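Local coordinates for ribosomal-protein-alanine acetyltransferase (Escherichia coli O157:H7, PDB 5ISV), which probably acetylates the N-terminal alanine of ribosomal protein bS18, taking the acetyl group from acetyl-CoA, at residues I18-R21 with F25-S28; L45-K50 with P73-Q78; I56-L61 with T65-A70; L100-R105 with L118-A123; R126-P131 with R136-I141. All coordinates share one frame; numbering follows the deposited sequence. Where two conformers were deposited one is given.

Contact 1: I18-R21 with F25-S28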
# COMPACT_ATOMS: atom_id res chain seq x y z
N ILE A 18 -2.90 -13.85 5.50
CA ILE A 18 -1.79 -13.46 4.61
C ILE A 18 -0.67 -12.75 5.36
O ILE A 18 0.50 -13.06 5.21
CB ILE A 18 -2.32 -12.61 3.43
CG1 ILE A 18 -3.18 -13.50 2.51
CG2 ILE A 18 -1.19 -11.98 2.64
CD1 ILE A 18 -3.88 -12.79 1.39
N GLU A 19 -1.07 -11.81 6.19
CA GLU A 19 -0.10 -11.05 6.98
C GLU A 19 0.83 -11.97 7.84
O GLU A 19 2.05 -11.74 7.88
CB GLU A 19 -0.87 -10.06 7.83
CG GLU A 19 -0.02 -9.21 8.76
CD GLU A 19 0.64 -8.04 8.07
OE1 GLU A 19 0.34 -7.76 6.91
OE2 GLU A 19 1.50 -7.37 8.70
N GLN A 20 0.27 -13.02 8.47
CA GLN A 20 1.07 -14.00 9.23
C GLN A 20 2.07 -14.78 8.42
O GLN A 20 3.14 -15.17 8.90
CB GLN A 20 0.15 -15.04 9.91
CG GLN A 20 -0.89 -14.49 10.84
CD GLN A 20 -0.41 -13.30 11.65
OE1 GLN A 20 0.54 -13.40 12.45
NE2 GLN A 20 -1.03 -12.15 11.41
N ARG A 21 1.70 -15.05 7.19
CA ARG A 21 2.52 -15.83 6.30
C ARG A 21 3.55 -14.94 5.63
O ARG A 21 4.66 -15.40 5.40
CB ARG A 21 1.59 -16.51 5.28
CG ARG A 21 0.71 -17.60 5.90
CD ARG A 21 -0.43 -18.03 4.97
NE ARG A 21 0.05 -18.30 3.64
CZ ARG A 21 0.68 -19.41 3.25
NH1 ARG A 21 0.94 -20.38 4.11
NH2 ARG A 21 1.08 -19.50 1.98
N PHE A 25 7.04 -9.08 11.01
CA PHE A 25 6.61 -8.15 12.06
C PHE A 25 5.14 -7.90 11.74
O PHE A 25 4.75 -6.81 11.34
CB PHE A 25 7.44 -6.83 12.04
CG PHE A 25 8.90 -7.04 12.26
CD1 PHE A 25 9.73 -7.41 11.21
CD2 PHE A 25 9.47 -6.84 13.53
CE1 PHE A 25 11.06 -7.66 11.43
CE2 PHE A 25 10.82 -7.04 13.75
CZ PHE A 25 11.62 -7.45 12.69
N PRO A 26 4.31 -8.95 11.90
CA PRO A 26 2.97 -8.82 11.43
C PRO A 26 2.11 -7.93 12.29
O PRO A 26 2.30 -7.82 13.50
CB PRO A 26 2.44 -10.24 11.51
CG PRO A 26 3.18 -10.84 12.64
CD PRO A 26 4.56 -10.27 12.49
N TRP A 27 1.17 -7.30 11.62
CA TRP A 27 0.05 -6.66 12.25
C TRP A 27 -0.76 -7.62 13.14
O TRP A 27 -0.91 -8.79 12.83
CB TRP A 27 -0.88 -6.07 11.15
CG TRP A 27 -0.59 -4.65 10.78
CD1 TRP A 27 0.52 -3.91 11.13
CD2 TRP A 27 -1.41 -3.79 10.01
NE1 TRP A 27 0.41 -2.63 10.64
CE2 TRP A 27 -0.76 -2.52 9.94
CE3 TRP A 27 -2.64 -3.94 9.40
CZ2 TRP A 27 -1.29 -1.46 9.25
CZ3 TRP A 27 -3.17 -2.93 8.70
CH2 TRP A 27 -2.51 -1.66 8.67
N SER A 28 -1.25 -7.10 14.27
CA SER A 28 -2.25 -7.79 15.11
C SER A 28 -3.65 -7.63 14.55
O SER A 28 -3.90 -6.77 13.72
CB SER A 28 -2.23 -7.23 16.51
OG SER A 28 -2.86 -5.95 16.52
O HOH W 1 3.22 -5.26 9.60
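Glu19 reaches Pro26 and Trp27 because its CG stands anti to the backbone N (chi1 178°) and its chain then bends at chi2 (80°), which carries the carboxylate off helix 12-22 and onto the loop that follows. There OE2 accepts the backbone N-H of Trp27, at 2.9 Å from N to OE2 and almost straight (174°). The hydrogen arrives on the anti side of the carboxylate, somewhat out of its plane. A water gives one proton to the same OE2 and the other to Phe25 O, 2.8 Å from the water oxygen, and His23 ND1 is a further partner of OE2. Three groups therefore grip one oxygen of a buried glutamate, while OE1 is held by Asn68 of strand 63-71. In the GNAT fold this is the connection between the first two helices, helix 12-22 and helix 29-34, and Ser28 serves as N-cap of the second. Pro26 crosses the stem of Glu19 at a slant, its CB 3.8 Å from Glu19 CG. Gln20 starts out away from the loop, but its bent chain returns across the proline ring at about a right angle, OE1 coming within 3.7 Å of Pro26 CG. NE2 of Gln20 is bonded to Tyr16 O, one helical turn back.

Contact 2: L45-K50 with P73-Q78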
# COMPACT_ATOMS: atom_id res chain seq x y z
N LEU A 45 -6.71 -8.63 -3.84
CA LEU A 45 -6.58 -9.34 -5.14
C LEU A 45 -6.76 -10.81 -4.84
O LEU A 45 -6.13 -11.38 -3.96
CB LEU A 45 -5.20 -9.07 -5.73
CG LEU A 45 -4.97 -9.63 -7.14
CD1 LEU A 45 -3.98 -8.81 -7.93
CD2 LEU A 45 -4.53 -11.10 -7.12
N THR A 46 -7.66 -11.45 -5.59
CA THR A 46 -7.96 -12.87 -5.40
C THR A 46 -7.48 -13.58 -6.68
O THR A 46 -7.64 -13.07 -7.79
CB THR A 46 -9.45 -13.09 -5.18
OG1 THR A 46 -10.16 -12.60 -6.31
CG2 THR A 46 -9.99 -12.48 -3.96
N GLN A 47 -6.81 -14.70 -6.49
CA GLN A 47 -6.39 -15.56 -7.61
C GLN A 47 -7.09 -16.89 -7.41
O GLN A 47 -6.95 -17.57 -6.39
CB GLN A 47 -4.88 -15.79 -7.62
CG GLN A 47 -4.49 -16.67 -8.80
CD GLN A 47 -3.00 -16.81 -8.93
OE1 GLN A 47 -2.44 -17.88 -8.65
NE2 GLN A 47 -2.35 -15.77 -9.39
N ASN A 48 -7.82 -17.31 -8.45
CA ASN A 48 -8.53 -18.60 -8.47
C ASN A 48 -9.26 -18.89 -7.17
O ASN A 48 -9.14 -19.97 -6.56
CB ASN A 48 -7.55 -19.66 -8.89
CG ASN A 48 -7.00 -19.41 -10.30
OD1 ASN A 48 -7.67 -18.80 -11.17
ND2 ASN A 48 -5.79 -19.86 -10.54
N GLY A 49 -10.00 -17.86 -6.73
CA GLY A 49 -10.91 -17.96 -5.62
C GLY A 49 -10.32 -17.72 -4.25
O GLY A 49 -11.09 -17.66 -3.25
N LYS A 50 -9.00 -17.58 -4.16
CA LYS A 50 -8.35 -17.40 -2.87
C LYS A 50 -7.74 -15.99 -2.80
O LYS A 50 -7.12 -15.50 -3.77
CB LYS A 50 -7.22 -18.42 -2.71
CG LYS A 50 -7.67 -19.86 -2.89
CD LYS A 50 -8.63 -20.25 -1.79
CE LYS A 50 -9.02 -21.71 -1.93
NZ LYS A 50 -9.63 -22.18 -0.67
N PRO A 73 3.02 -15.58 0.38
CA PRO A 73 4.26 -16.12 -0.21
C PRO A 73 4.10 -17.18 -1.32
O PRO A 73 5.03 -17.35 -2.10
CB PRO A 73 5.03 -16.72 0.99
CG PRO A 73 4.07 -16.74 2.13
CD PRO A 73 3.00 -15.73 1.85
N ASP A 74 2.94 -17.83 -1.40
CA ASP A 74 2.61 -18.75 -2.50
C ASP A 74 2.41 -18.05 -3.84
O ASP A 74 2.30 -18.73 -4.87
CB ASP A 74 1.32 -19.51 -2.20
CG ASP A 74 1.50 -20.60 -1.18
OD1 ASP A 74 2.65 -20.92 -0.78
OD2 ASP A 74 0.46 -21.17 -0.78
N TYR A 75 2.33 -16.73 -3.82
CA TYR A 75 2.00 -15.92 -4.97
C TYR A 75 3.07 -14.85 -5.30
O TYR A 75 2.77 -13.93 -6.05
CB TYR A 75 0.57 -15.35 -4.80
CG TYR A 75 -0.55 -16.41 -4.51
CD1 TYR A 75 -0.87 -16.81 -3.21
CD2 TYR A 75 -1.31 -16.93 -5.53
CE1 TYR A 75 -1.90 -17.73 -2.93
CE2 TYR A 75 -2.34 -17.85 -5.28
CZ TYR A 75 -2.65 -18.24 -3.98
OH TYR A 75 -3.70 -19.22 -3.83
N GLN A 76 4.31 -15.06 -4.85
CA GLN A 76 5.41 -14.10 -5.11
C GLN A 76 5.91 -14.13 -6.57
O GLN A 76 5.89 -15.15 -7.23
CB GLN A 76 6.58 -14.39 -4.21
CG GLN A 76 6.34 -13.94 -2.77
CD GLN A 76 7.41 -14.32 -1.76
OE1 GLN A 76 7.45 -13.75 -0.66
NE2 GLN A 76 8.28 -15.31 -2.09
N ARG A 77 6.40 -12.99 -7.04
CA ARG A 77 6.98 -12.79 -8.37
C ARG A 77 5.96 -13.00 -9.49
O ARG A 77 6.35 -13.28 -10.63
CB ARG A 77 8.28 -13.60 -8.57
CG ARG A 77 9.40 -13.34 -7.55
CD ARG A 77 10.71 -14.05 -7.92
NE ARG A 77 10.61 -15.52 -8.18
CZ ARG A 77 10.82 -16.45 -7.24
NH1 ARG A 77 11.09 -16.12 -5.97
NH2 ARG A 77 10.77 -17.74 -7.53
N GLN A 78 4.68 -12.86 -9.16
CA GLN A 78 3.60 -13.07 -10.13
C GLN A 78 2.97 -11.76 -10.53
O GLN A 78 1.89 -11.74 -11.11
CB GLN A 78 2.53 -13.97 -9.55
CG GLN A 78 3.08 -15.33 -9.25
CD GLN A 78 3.66 -15.99 -10.47
OE1 GLN A 78 4.81 -16.41 -10.48
NE2 GLN A 78 2.86 -16.08 -11.52
O HOH W 2 -5.42 -19.77 -5.63
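Backbone bonds from Gln47 N to Lys50 O and from Lys50 N to Gln47 O close a type I' turn, and Tyr75 begins a type II turn that ends at Gln78; the two backbones stay well apart, the nearest CA atoms, those of Gln47 and Tyr75, being 8.8 Å from each other. Side chains and one water span that gap. Gln47 is extended, and its OE1 sits at the edge of the Tyr75 ring, near the ring plane, 3.4 Å from CE2, with the amide turned 76° from the ring. The other end of this amide, NE2, is bonded to Asn2 OD1 on strand 2-6, which helps fix its rotation. The turn is the tip of the beta hairpin made by strands 43-47 and 50-60, and Tyr75 belongs to the loop leading from strand 63-71 to helix 80-94, just past residues predicted to bind acetyl-CoA. At the far end of the ring, Tyr75 OH lies 3.8 Å from Lys50 CB. The same hydroxyl shares a water with Gln47 O, to which that water donates at 2.8 Å from its oxygen.

Contact 3: I56-L61 with T65-A70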
# COMPACT_ATOMS: atom_id res chain seq x y z
N ILE A 56 -3.91 -1.73 2.20
CA ILE A 56 -4.69 -0.92 3.17
C ILE A 56 -4.21 0.53 3.01
O ILE A 56 -3.02 0.82 3.24
CB ILE A 56 -4.40 -1.40 4.58
CG1 ILE A 56 -4.57 -2.88 4.82
CG2 ILE A 56 -5.20 -0.59 5.63
CD1 ILE A 56 -5.95 -3.37 4.58
N THR A 57 -5.14 1.41 2.65
CA THR A 57 -4.79 2.80 2.34
C THR A 57 -5.79 3.74 2.99
O THR A 57 -6.99 3.54 2.86
CB THR A 57 -4.81 3.05 0.82
OG1 THR A 57 -3.89 2.16 0.18
CG2 THR A 57 -4.42 4.50 0.43
N GLN A 58 -5.28 4.77 3.72
CA GLN A 58 -6.15 5.77 4.30
C GLN A 58 -6.10 6.97 3.36
O GLN A 58 -5.01 7.34 2.93
CB GLN A 58 -5.58 6.17 5.70
CG GLN A 58 -6.51 6.89 6.63
CD GLN A 58 -5.72 7.35 7.86
OE1 GLN A 58 -5.60 6.64 8.86
NE2 GLN A 58 -4.99 8.39 7.66
N VAL A 59 -7.25 7.56 3.05
CA VAL A 59 -7.33 8.77 2.26
C VAL A 59 -7.89 9.89 3.14
O VAL A 59 -9.01 9.78 3.63
CB VAL A 59 -8.24 8.60 1.02
CG1 VAL A 59 -8.24 9.87 0.18
CG2 VAL A 59 -7.79 7.41 0.16
N VAL A 60 -7.07 10.92 3.35
CA VAL A 60 -7.43 12.09 4.17
C VAL A 60 -7.38 13.31 3.26
O VAL A 60 -6.32 13.65 2.72
CB VAL A 60 -6.44 12.25 5.34
CG1 VAL A 60 -6.86 13.43 6.16
CG2 VAL A 60 -6.39 11.01 6.22
N LEU A 61 -8.53 13.93 3.03
CA LEU A 61 -8.67 14.98 1.99
C LEU A 61 -8.16 14.46 0.62
O LEU A 61 -8.60 13.41 0.19
CB LEU A 61 -7.98 16.29 2.45
CG LEU A 61 -8.43 16.77 3.83
CD1 LEU A 61 -7.63 18.00 4.21
CD2 LEU A 61 -9.91 17.11 3.83
N THR A 65 -2.34 7.55 2.08
CA THR A 65 -1.22 6.93 2.71
C THR A 65 -1.44 5.41 2.74
O THR A 65 -2.42 4.94 3.31
CB THR A 65 -1.03 7.46 4.14
OG1 THR A 65 -0.76 8.87 4.06
CG2 THR A 65 0.13 6.81 4.80
N LEU A 66 -0.46 4.68 2.21
CA LEU A 66 -0.47 3.21 2.23
C LEU A 66 0.00 2.77 3.63
O LEU A 66 1.17 3.02 4.01
CB LEU A 66 0.45 2.66 1.15
CG LEU A 66 0.48 1.14 1.00
CD1 LEU A 66 -0.83 0.58 0.46
CD2 LEU A 66 1.68 0.77 0.12
N PHE A 67 -0.88 2.17 4.41
CA PHE A 67 -0.57 1.69 5.75
C PHE A 67 0.07 0.29 5.70
O PHE A 67 0.84 -0.05 6.59
CB PHE A 67 -1.79 1.73 6.68
CG PHE A 67 -1.90 3.04 7.44
CD1 PHE A 67 -2.25 4.22 6.77
CD2 PHE A 67 -1.60 3.10 8.78
CE1 PHE A 67 -2.30 5.45 7.44
CE2 PHE A 67 -1.70 4.30 9.47
CZ PHE A 67 -2.06 5.46 8.80
N ASN A 68 -0.31 -0.55 4.70
CA ASN A 68 0.21 -1.90 4.64
C ASN A 68 -0.15 -2.50 3.28
O ASN A 68 -1.17 -2.19 2.75
CB ASN A 68 -0.41 -2.76 5.74
CG ASN A 68 0.38 -4.03 6.02
OD1 ASN A 68 1.46 -4.24 5.50
ND2 ASN A 68 -0.19 -4.90 6.84
N ILE A 69 0.76 -3.35 2.81
CA ILE A 69 0.48 -4.17 1.61
C ILE A 69 1.21 -5.46 1.84
O ILE A 69 2.27 -5.50 2.41
CB ILE A 69 0.94 -3.44 0.33
CG1 ILE A 69 0.54 -4.21 -0.96
CG2 ILE A 69 2.45 -3.14 0.37
CD1 ILE A 69 0.68 -3.40 -2.24
N ALA A 70 0.60 -6.56 1.36
CA ALA A 70 1.24 -7.89 1.45
C ALA A 70 0.76 -8.76 0.33
O ALA A 70 -0.38 -8.63 -0.14
CB ALA A 70 0.96 -8.60 2.78
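A classic beta bulge interrupts the antiparallel hairpin of strands 50-60 and 63-71 where Phe67 and Asn68 both face Ile56. Ile56 O receives the N-H of Phe67 at 2.8 Å from N to O and, more weakly, that of Asn68 N at 3.4 Å. Ile56 N in turn gives a nearly straight bond (173°) to Asn68 O. Beyond the bulge the regular pattern resumes: Thr57 and Leu66, next to it, form a non-hydrogen-bonded pair, and Gln58 and Thr65 a hydrogen-bonded one. Thr57 CA also makes a CA-H...O contact with Thr65 O, 3.3 Å away.

The side chains divide between the two faces of the sheet. Thr57 and Leu66 share one, with Leu66 CD1 3.5 Å from Thr57 OG1. On the face of Gln58, the extended side chain of that residue passes the Phe67 ring at a slant, OE1 lying 3.7 Å from CZ and the amide inclined 44° to the ring. The amide of Asn68 is held from helix 12-22. Bulges in this strand are familiar in GNAT enzymes, where the bulged strand parts from the neighbouring parallel strand, here 99-105, to make room for acetyl-CoA, and Ile69 and Ala70, directly after this one, are predicted to bind it. Because one carbonyl takes two N-H groups, the extra residue is absorbed without breaking the hairpin, and the strand leaves the bulge in a shifted register toward the cofactor site.

Contact 4: L100-R105 with L118-A123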
# COMPACT_ATOMS: atom_id res chain seq x y z
N LEU A 100 0.20 9.92 -3.17
CA LEU A 100 0.19 8.69 -2.40
C LEU A 100 1.55 8.56 -1.69
O LEU A 100 2.59 8.61 -2.33
CB LEU A 100 -0.08 7.48 -3.31
CG LEU A 100 0.09 6.10 -2.69
CD1 LEU A 100 -0.92 5.86 -1.56
CD2 LEU A 100 -0.15 5.03 -3.77
N TRP A 101 1.51 8.30 -0.40
CA TRP A 101 2.69 8.15 0.46
C TRP A 101 2.79 6.72 0.99
O TRP A 101 1.77 6.08 1.24
CB TRP A 101 2.54 9.07 1.71
CG TRP A 101 2.45 10.48 1.38
CD1 TRP A 101 1.34 11.17 0.98
CD2 TRP A 101 3.53 11.40 1.39
NE1 TRP A 101 1.68 12.47 0.72
CE2 TRP A 101 3.03 12.64 0.95
CE3 TRP A 101 4.90 11.31 1.71
CZ2 TRP A 101 3.82 13.79 0.89
CZ3 TRP A 101 5.70 12.47 1.62
CH2 TRP A 101 5.16 13.67 1.20
N LEU A 102 4.00 6.26 1.21
CA LEU A 102 4.23 4.97 1.90
C LEU A 102 5.53 5.01 2.64
O LEU A 102 6.34 5.93 2.45
CB LEU A 102 4.23 3.77 0.90
CG LEU A 102 5.28 3.77 -0.20
CD1 LEU A 102 6.66 3.27 0.25
CD2 LEU A 102 4.81 2.88 -1.36
N GLU A 103 5.74 4.01 3.49
CA GLU A 103 6.95 3.87 4.26
C GLU A 103 7.48 2.45 4.03
O GLU A 103 6.68 1.49 3.99
CB GLU A 103 6.59 4.03 5.74
CG GLU A 103 7.48 4.91 6.51
CD GLU A 103 6.89 5.33 7.85
OE1 GLU A 103 6.09 4.59 8.43
OE2 GLU A 103 7.25 6.42 8.32
N VAL A 104 8.78 2.31 3.84
CA VAL A 104 9.37 1.01 3.56
C VAL A 104 10.68 0.86 4.32
O VAL A 104 11.48 1.78 4.41
CB VAL A 104 9.54 0.80 2.02
CG1 VAL A 104 10.34 1.91 1.37
CG2 VAL A 104 10.18 -0.54 1.67
N ARG A 105 10.90 -0.30 4.91
CA ARG A 105 12.18 -0.66 5.51
C ARG A 105 13.32 -0.50 4.52
O ARG A 105 13.23 -1.00 3.39
CB ARG A 105 12.12 -2.10 6.03
CG ARG A 105 11.33 -2.19 7.30
CD ARG A 105 10.85 -3.59 7.62
NE ARG A 105 10.22 -3.68 8.92
CZ ARG A 105 10.86 -3.86 10.08
NH1 ARG A 105 12.19 -3.99 10.11
NH2 ARG A 105 10.17 -3.91 11.21
N LEU A 118 7.38 2.70 -10.47
CA LEU A 118 6.03 3.23 -10.52
C LEU A 118 5.91 4.74 -10.39
O LEU A 118 4.81 5.27 -10.47
CB LEU A 118 5.15 2.56 -9.46
CG LEU A 118 4.92 1.06 -9.58
CD1 LEU A 118 4.20 0.50 -8.37
CD2 LEU A 118 4.14 0.74 -10.85
N GLY A 119 7.04 5.41 -10.17
CA GLY A 119 7.09 6.88 -10.09
C GLY A 119 7.32 7.41 -8.70
O GLY A 119 7.35 8.65 -8.53
N PHE A 120 7.46 6.55 -7.69
CA PHE A 120 7.69 7.06 -6.31
C PHE A 120 9.09 7.68 -6.17
O PHE A 120 10.04 7.17 -6.75
CB PHE A 120 7.55 5.94 -5.27
CG PHE A 120 6.13 5.53 -4.96
CD1 PHE A 120 5.44 4.60 -5.75
CD2 PHE A 120 5.48 6.01 -3.81
CE1 PHE A 120 4.16 4.23 -5.42
CE2 PHE A 120 4.20 5.62 -3.50
CZ PHE A 120 3.54 4.72 -4.28
N ASN A 121 9.20 8.75 -5.38
CA ASN A 121 10.46 9.43 -5.08
C ASN A 121 10.67 9.29 -3.58
O ASN A 121 9.71 9.40 -2.84
CB ASN A 121 10.36 10.92 -5.39
CG ASN A 121 9.79 11.20 -6.77
OD1 ASN A 121 10.43 10.91 -7.77
ND2 ASN A 121 8.57 11.74 -6.82
N GLU A 122 11.90 9.10 -3.13
CA GLU A 122 12.24 9.23 -1.69
C GLU A 122 11.97 10.68 -1.24
O GLU A 122 12.51 11.60 -1.83
CB GLU A 122 13.71 8.90 -1.47
CG GLU A 122 14.18 9.04 -0.03
CD GLU A 122 15.65 8.68 0.14
OE1 GLU A 122 16.00 7.51 -0.12
OE2 GLU A 122 16.44 9.56 0.51
N ALA A 123 11.15 10.85 -0.21
CA ALA A 123 10.82 12.15 0.33
C ALA A 123 11.73 12.42 1.51
O ALA A 123 12.23 13.51 1.65
CB ALA A 123 9.35 12.20 0.76
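Phe120 meets Leu102 and Leu100 with the far end of its ring, which its chi1 of -76° points at strand 99-105. Leu102 takes the less common first torsion, CG between the backbone N and the carbonyl carbon (chi1 61°), and this places CD2 over one face of the phenyl group. The methyl carbon is 4.0 Å from the ring centroid and 29° off the normal, a CH-pi contact whose closest atom is Phe120 CE2, at 3.5 Å from CD2. Leu100, with CG anti to its backbone N, brings CD2 to 3.7 Å from CZ of the same ring. Its carbonyl oxygen also comes near, 3.6 Å from Phe120 CE2. Trp101 starts out away from the other segment, CG anti to the carbonyl carbon, and the far CZ3 of its indole comes back to 3.8 Å from Ala123 CB.

Phe120 follows Gly119, whose positive phi ends helix 109-117 in a Schellman motif before strand 121-129 begins. The same ring meets Tyr115, the predicted proton donor, on that helix, and Leu102 is one residue from Glu103, the predicted proton acceptor. Apolar side chains carry the direct contact between these segments, so Phe120 probably packs by shape, while strand 136-145 between them supplies backbone bonds.

Contact 5: R126-P131 with R136-I141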
# COMPACT_ATOMS: atom_id res chain seq x y z
N ARG A 126 13.85 8.10 7.91
CA ARG A 126 13.67 8.16 9.39
C ARG A 126 14.68 7.22 9.99
O ARG A 126 14.56 6.00 9.85
CB ARG A 126 12.26 7.76 9.76
CG ARG A 126 11.23 8.46 8.91
CD ARG A 126 9.84 8.08 9.33
NE ARG A 126 9.53 8.75 10.59
CZ ARG A 126 8.36 8.73 11.19
NH1 ARG A 126 7.31 8.04 10.71
NH2 ARG A 126 8.25 9.41 12.34
N ARG A 127 15.75 7.77 10.58
CA ARG A 127 16.84 6.98 11.12
C ARG A 127 16.35 6.01 12.18
O ARG A 127 15.69 6.40 13.14
CB ARG A 127 17.95 7.89 11.71
CG ARG A 127 19.22 7.15 12.13
CD ARG A 127 20.31 8.05 12.71
NE ARG A 127 21.37 7.24 13.31
CZ ARG A 127 22.38 7.69 14.06
NH1 ARG A 127 22.49 9.00 14.34
NH2 ARG A 127 23.27 6.84 14.54
N ASN A 128 16.67 4.74 12.01
CA ASN A 128 16.43 3.70 13.03
C ASN A 128 14.95 3.59 13.46
O ASN A 128 14.65 3.21 14.62
CB ASN A 128 17.36 3.92 14.25
CG ASN A 128 18.78 3.53 13.93
OD1 ASN A 128 19.02 2.63 13.12
ND2 ASN A 128 19.73 4.19 14.53
N TYR A 129 14.04 3.89 12.52
CA TYR A 129 12.61 3.90 12.79
C TYR A 129 12.03 2.53 13.13
O TYR A 129 11.10 2.40 13.92
CB TYR A 129 11.83 4.53 11.62
CG TYR A 129 10.37 4.67 11.91
CD1 TYR A 129 9.94 5.71 12.78
CD2 TYR A 129 9.42 3.75 11.45
CE1 TYR A 129 8.63 5.88 13.09
CE2 TYR A 129 8.09 3.90 11.78
CZ TYR A 129 7.69 4.95 12.62
OH TYR A 129 6.37 5.08 12.89
N TYR A 130 12.55 1.49 12.49
CA TYR A 130 11.99 0.16 12.60
C TYR A 130 12.87 -0.73 13.42
O TYR A 130 14.08 -0.72 13.24
CB TYR A 130 11.78 -0.50 11.22
CG TYR A 130 10.61 0.04 10.42
CD1 TYR A 130 9.31 -0.14 10.87
CD2 TYR A 130 10.79 0.74 9.22
CE1 TYR A 130 8.21 0.36 10.18
CE2 TYR A 130 9.67 1.24 8.51
CZ TYR A 130 8.39 1.04 9.01
OH TYR A 130 7.32 1.57 8.30
N PRO A 131 12.25 -1.65 14.21
CA PRO A 131 13.06 -2.70 14.82
C PRO A 131 13.43 -3.78 13.82
O PRO A 131 12.68 -4.07 12.87
CB PRO A 131 12.12 -3.28 15.88
CG PRO A 131 10.79 -3.14 15.26
CD PRO A 131 10.82 -1.82 14.52
N ARG A 136 18.14 -2.09 14.81
CA ARG A 136 17.19 -1.14 14.19
C ARG A 136 17.55 -0.83 12.72
O ARG A 136 18.68 -1.03 12.32
CB ARG A 136 17.09 0.14 15.03
CG ARG A 136 16.62 -0.15 16.46
CD ARG A 136 15.92 1.02 17.07
NE ARG A 136 14.57 1.26 16.55
CZ ARG A 136 13.45 0.63 16.92
NH1 ARG A 136 12.30 1.04 16.41
NH2 ARG A 136 13.46 -0.40 17.76
N GLU A 137 16.57 -0.43 11.92
CA GLU A 137 16.83 -0.01 10.53
C GLU A 137 15.98 1.20 10.16
O GLU A 137 14.93 1.46 10.77
CB GLU A 137 16.62 -1.18 9.53
CG GLU A 137 15.19 -1.57 9.20
CD GLU A 137 15.10 -2.59 8.06
OE1 GLU A 137 14.24 -3.47 8.17
OE2 GLU A 137 15.85 -2.47 7.08
N ASP A 138 16.45 1.92 9.16
CA ASP A 138 15.79 3.12 8.71
C ASP A 138 14.49 2.79 7.98
O ASP A 138 14.32 1.69 7.38
CB ASP A 138 16.69 3.91 7.77
CG ASP A 138 17.99 4.44 8.43
OD1 ASP A 138 18.20 4.34 9.67
OD2 ASP A 138 18.83 4.93 7.65
N ALA A 139 13.58 3.73 8.03
CA ALA A 139 12.40 3.80 7.18
C ALA A 139 12.66 4.79 6.07
O ALA A 139 13.30 5.82 6.28
CB ALA A 139 11.21 4.25 7.99
N ILE A 140 12.23 4.45 4.86
CA ILE A 140 12.28 5.38 3.74
C ILE A 140 10.86 5.78 3.51
O ILE A 140 9.99 4.90 3.31
CB ILE A 140 12.83 4.74 2.43
CG1 ILE A 140 14.16 4.02 2.67
CG2 ILE A 140 12.96 5.79 1.34
CD1 ILE A 140 15.27 4.87 3.21
N ILE A 141 10.56 7.06 3.51
CA ILE A 141 9.25 7.60 3.19
C ILE A 141 9.31 7.94 1.72
O ILE A 141 10.19 8.66 1.27
CB ILE A 141 8.91 8.86 4.02
CG1 ILE A 141 8.72 8.48 5.48
CG2 ILE A 141 7.59 9.45 3.57
CD1 ILE A 141 9.72 7.53 6.08
O HOH W 3 21.13 1.05 13.00
O HOH W 4 20.49 3.23 10.74
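Asn128 O receives Arg136 NE in the shortest direct bond between the two segments, 2.7 Å from N to O and nearly straight (169°), with the oxygen in the guanidinium plane. The two residues lie in the antiparallel hairpin of strands 121-129 and 136-145, at the edge of the GNAT sheet, where a type II turn from Arg126 to Tyr129 makes the first strand bulge. Arg136 bends at chi3 (74°) to fold back over this bulge. Its NH1 also reaches Tyr129 O, 3.1 Å away, though from above the carbonyl plane, while Pro131 N lies over one guanidinium face.

Asp138 holds the middle of the turn, its OD1 taking the backbone N-H of Asn128 at 2.8 Å from N. Regular pairing brackets the irregular part: Arg126 and Ala139 exchange two backbone bonds, and so do Tyr130 and Glu137. Tyr129 and Tyr130 both face Glu137, in the pattern of a classic bulge.

Ala139 CB touches both tyrosines obliquely, 3.7 Å from Tyr129 CB and 3.4 Å from Tyr130 CE2. Tyr129 CE1 lies over the centre of one face of the Arg126 guanidinium, 3.4 Å above its plane, and NH1 of that arginine forms a salt bridge with Glu103, the predicted proton acceptor. On the neighbouring ring, Tyr129 CD2 stands 3.6 Å above the centre of Tyr130.

Contacts 3, 4 and 5 succeed one another across the GNAT sheet, while contacts 1 and 2 lie at the surface. Contacts 3 and 4 meet where strands 63-71 and 99-105 adjoin, Leu66 N lying 2.8 Å from Trp101 O, and contact 4 continues into contact 5 through Ala123 N and Ile141 O, also 2.8 Å apart. Contact 1 covers the bulged strand of contact 3 and reaches contact 5 where Phe25 CZ lies 3.6 Å from Pro131 O. Contact 3 holds Ile69 and Ala70 of the predicted acetyl-CoA site, and in contact 2 Tyr75 lies about 4 Å, side chain to side chain, from Val71, the third. Contact 4 carries Glu103, the predicted proton acceptor, and contact 5 its partner Arg126.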